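Local structure of BpsB (PgaB), Poly-beta-1,6-N-acetyl-D-glucosamine N-deacetylase (Bordetella bronchiseptica RB50, 5BU6) at residues D228-A233 / L255-R260. The protein removes acetyl groups from poly-beta-1,6-N-acetyl-D-glucosamine as a metal-dependent family 4 carbohydrate esterase and is required for biofilm formation in Bordetella bronchiseptica. The protein carries 5 engineered substitutions. Numbering follows the deposited sequence.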
loop_
_atom_site.group_PDB
_atom_site.type_symbol
_atom_site.label_atom_id
_atom_site.label_comp_id
_atom_site.label_asym_id
_atom_site.label_seq_id
_atom_site.Cartn_x
_atom_site.Cartn_y
_atom_site.Cartn_z
ATOM N N ASP A 228 16.281 -7.387 -5.053
ATOM C CA ASP A 228 15.759 -8.750 -4.969
ATOM C C ASP A 228 14.229 -8.782 -4.891
ATOM O O ASP A 228 13.593 -9.609 -5.538
ATOM C CB ASP A 228 16.362 -9.481 -3.767
ATOM C CG ASP A 228 17.854 -9.759 -3.939
ATOM O OD1 ASP A 228 18.276 -10.104 -5.066
ATOM O OD2 ASP A 228 18.604 -9.628 -2.946
ATOM N N THR A 229 13.631 -7.889 -4.103
ATOM C CA THR A 229 12.185 -7.914 -3.981
ATOM C C THR A 229 11.518 -7.432 -5.267
ATOM O O THR A 229 10.438 -7.899 -5.603
ATOM C CB THR A 229 11.670 -7.066 -2.788
ATOM O OG1 THR A 229 11.889 -5.677 -3.040
ATOM C CG2 THR A 229 12.378 -7.453 -1.513
ATOM N N ASP A 230 12.147 -6.505 -5.982
ATOM C CA ASP A 230 11.554 -6.011 -7.223
ATOM C C ASP A 230 11.575 -7.106 -8.284
ATOM O O ASP A 230 10.627 -7.266 -9.050
ATOM C CB ASP A 230 12.279 -4.759 -7.713
ATOM C CG ASP A 230 12.072 -3.568 -6.770
ATOM O OD1 ASP A 230 11.129 -3.625 -5.951
ATOM O OD2 ASP A 230 12.847 -2.594 -6.835
ATOM N N GLN A 231 12.649 -7.880 -8.300
ATOM C CA GLN A 231 12.787 -8.969 -9.261
ATOM C C GLN A 231 11.761 -10.064 -8.985
ATOM O O GLN A 231 11.138 -10.607 -9.889
ATOM C CB GLN A 231 14.197 -9.538 -9.203
ATOM C CG GLN A 231 14.462 -10.605 -10.234
ATOM C CD GLN A 231 15.817 -11.248 -10.034
ATOM O OE1 GLN A 231 16.741 -10.620 -9.509
ATOM N NE2 GLN A 231 15.944 -12.511 -10.434
ATOM N N VAL A 232 11.583 -10.370 -7.710
ATOM C CA VAL A 232 10.643 -11.382 -7.286
ATOM C C VAL A 232 9.191 -10.936 -7.530
ATOM O O VAL A 232 8.353 -11.728 -7.941
ATOM C CB VAL A 232 10.872 -11.711 -5.793
ATOM C CG1 VAL A 232 9.621 -12.177 -5.154
ATOM C CG2 VAL A 232 11.992 -12.726 -5.644
ATOM N N ALA A 233 8.896 -9.665 -7.280
ATOM C CA ALA A 233 7.567 -9.125 -7.578
ATOM C C ALA A 233 7.256 -9.293 -9.070
ATOM O O ALA A 233 6.143 -9.651 -9.446
ATOM C CB ALA A 233 7.485 -7.661 -7.173
ATOM N N LEU A 255 7.295 2.269 -13.449
ATOM C CA LEU A 255 6.108 2.033 -12.629
ATOM C C LEU A 255 6.400 1.051 -11.499
ATOM O O LEU A 255 5.577 0.869 -10.618
ATOM C CB LEU A 255 4.923 1.527 -13.474
ATOM C CG LEU A 255 4.314 2.548 -14.443
ATOM C CD1 LEU A 255 3.030 1.996 -15.038
ATOM C CD2 LEU A 255 4.074 3.940 -13.820
ATOM N N THR A 256 7.581 0.437 -11.514
ATOM C CA THR A 256 7.998 -0.426 -10.411
ATOM C C THR A 256 8.507 0.389 -9.226
ATOM O O THR A 256 8.679 -0.145 -8.133
ATOM C CB THR A 256 9.122 -1.373 -10.836
ATOM O OG1 THR A 256 10.204 -0.585 -11.347
ATOM C CG2 THR A 256 8.640 -2.350 -11.916
ATOM N N GLN A 257 8.768 1.675 -9.456
ATOM C CA GLN A 257 9.377 2.542 -8.447
ATOM C C GLN A 257 8.563 3.807 -8.194
ATOM O O GLN A 257 9.131 4.889 -7.991
ATOM C CB GLN A 257 10.796 2.950 -8.871
ATOM C CG GLN A 257 11.694 1.815 -9.305
ATOM C CD GLN A 257 12.069 0.916 -8.157
ATOM O OE1 GLN A 257 12.231 1.374 -7.020
ATOM N NE2 GLN A 257 12.190 -0.380 -8.436
ATOM N N ILE A 258 7.246 3.670 -8.173
ATOM C CA ILE A 258 6.357 4.822 -8.026
ATOM C C ILE A 258 6.575 5.566 -6.691
ATOM O O ILE A 258 6.644 4.954 -5.621
ATOM C CB ILE A 258 4.893 4.373 -8.167
ATOM C CG1 ILE A 258 4.618 3.906 -9.611
ATOM C CG2 ILE A 258 3.923 5.490 -7.820
ATOM C CD1 ILE A 258 3.192 3.389 -9.788
ATOM N N ARG A 259 6.706 6.884 -6.794
ATOM C CA ARG A 259 6.922 7.777 -5.664
ATOM C C ARG A 259 5.608 8.209 -5.023
ATOM O O ARG A 259 4.634 8.449 -5.722
ATOM C CB ARG A 259 7.693 9.020 -6.131
ATOM C CG ARG A 259 9.046 8.665 -6.687
ATOM C CD ARG A 259 9.625 9.770 -7.539
ATOM N NE ARG A 259 10.984 9.436 -7.937
ATOM C CZ ARG A 259 11.710 10.155 -8.784
ATOM N NH1 ARG A 259 11.198 11.243 -9.342
ATOM N NH2 ARG A 259 12.942 9.770 -9.077
ATOM N N ARG A 260 5.576 8.340 -3.702
ATOM C CA ARG A 260 4.386 8.904 -3.084
ATOM C C ARG A 260 4.694 9.684 -1.826
ATOM O O ARG A 260 5.755 9.517 -1.215
ATOM C CB ARG A 260 3.374 7.813 -2.770
ATOM C CG ARG A 260 3.755 6.905 -1.674
ATOM C CD ARG A 260 3.155 5.487 -1.934
ATOM N NE ARG A 260 3.598 4.602 -0.867
ATOM C CZ ARG A 260 2.792 4.021 0.014
ATOM N NH1 ARG A 260 1.479 4.177 -0.077
ATOM N NH2 ARG A 260 3.304 3.256 0.964
HETATM O O HOH W 1 8.577 -2.682 -6.965
#
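Asp230 reaches from helix 227-235 so that Gln257 NE2 lies above one face of its carboxylate. Gln257 NE2 donates a hydrogen bond to Asp230 OD2 at 2.8 Å. The bond is fairly straight, with an N-H...O angle of 161°. OD2 lies in the plane of the Gln257 amide, but NE2 comes to OD2 from above the carboxylate plane. The two planes stand 67° apart, and the side chains cross at about a right angle. The Gln257 chain is bent at chi2 (-69°), and this fold carries the amide across to the helix. Its other end is held too: OE1 accepts a hydrogen bond from His225, which fixes which way round the amide sits. Asp230 also touches His225.

The second carboxylate oxygen is used through water. One water donates to Asp230 OD1 at 2.9 Å and to Thr256 O at 2.8 Å. The carboxylate thus grips a side chain directly and a backbone carbonyl through solvent. The backbones stay apart, with the CA atoms of Asp230 and Thr256 7.3 Å from each other, and little surface is buried.

The same helix is also tied to helix 189-211, where Asp228 forms a salt bridge with Arg193. The contact is a polar surface contact of one direct and one water-mediated link. It joins helix 227-235 to the loop leading into strand 261-266, within the polysaccharide deacetylase fold of family 4 carbohydrate esterases.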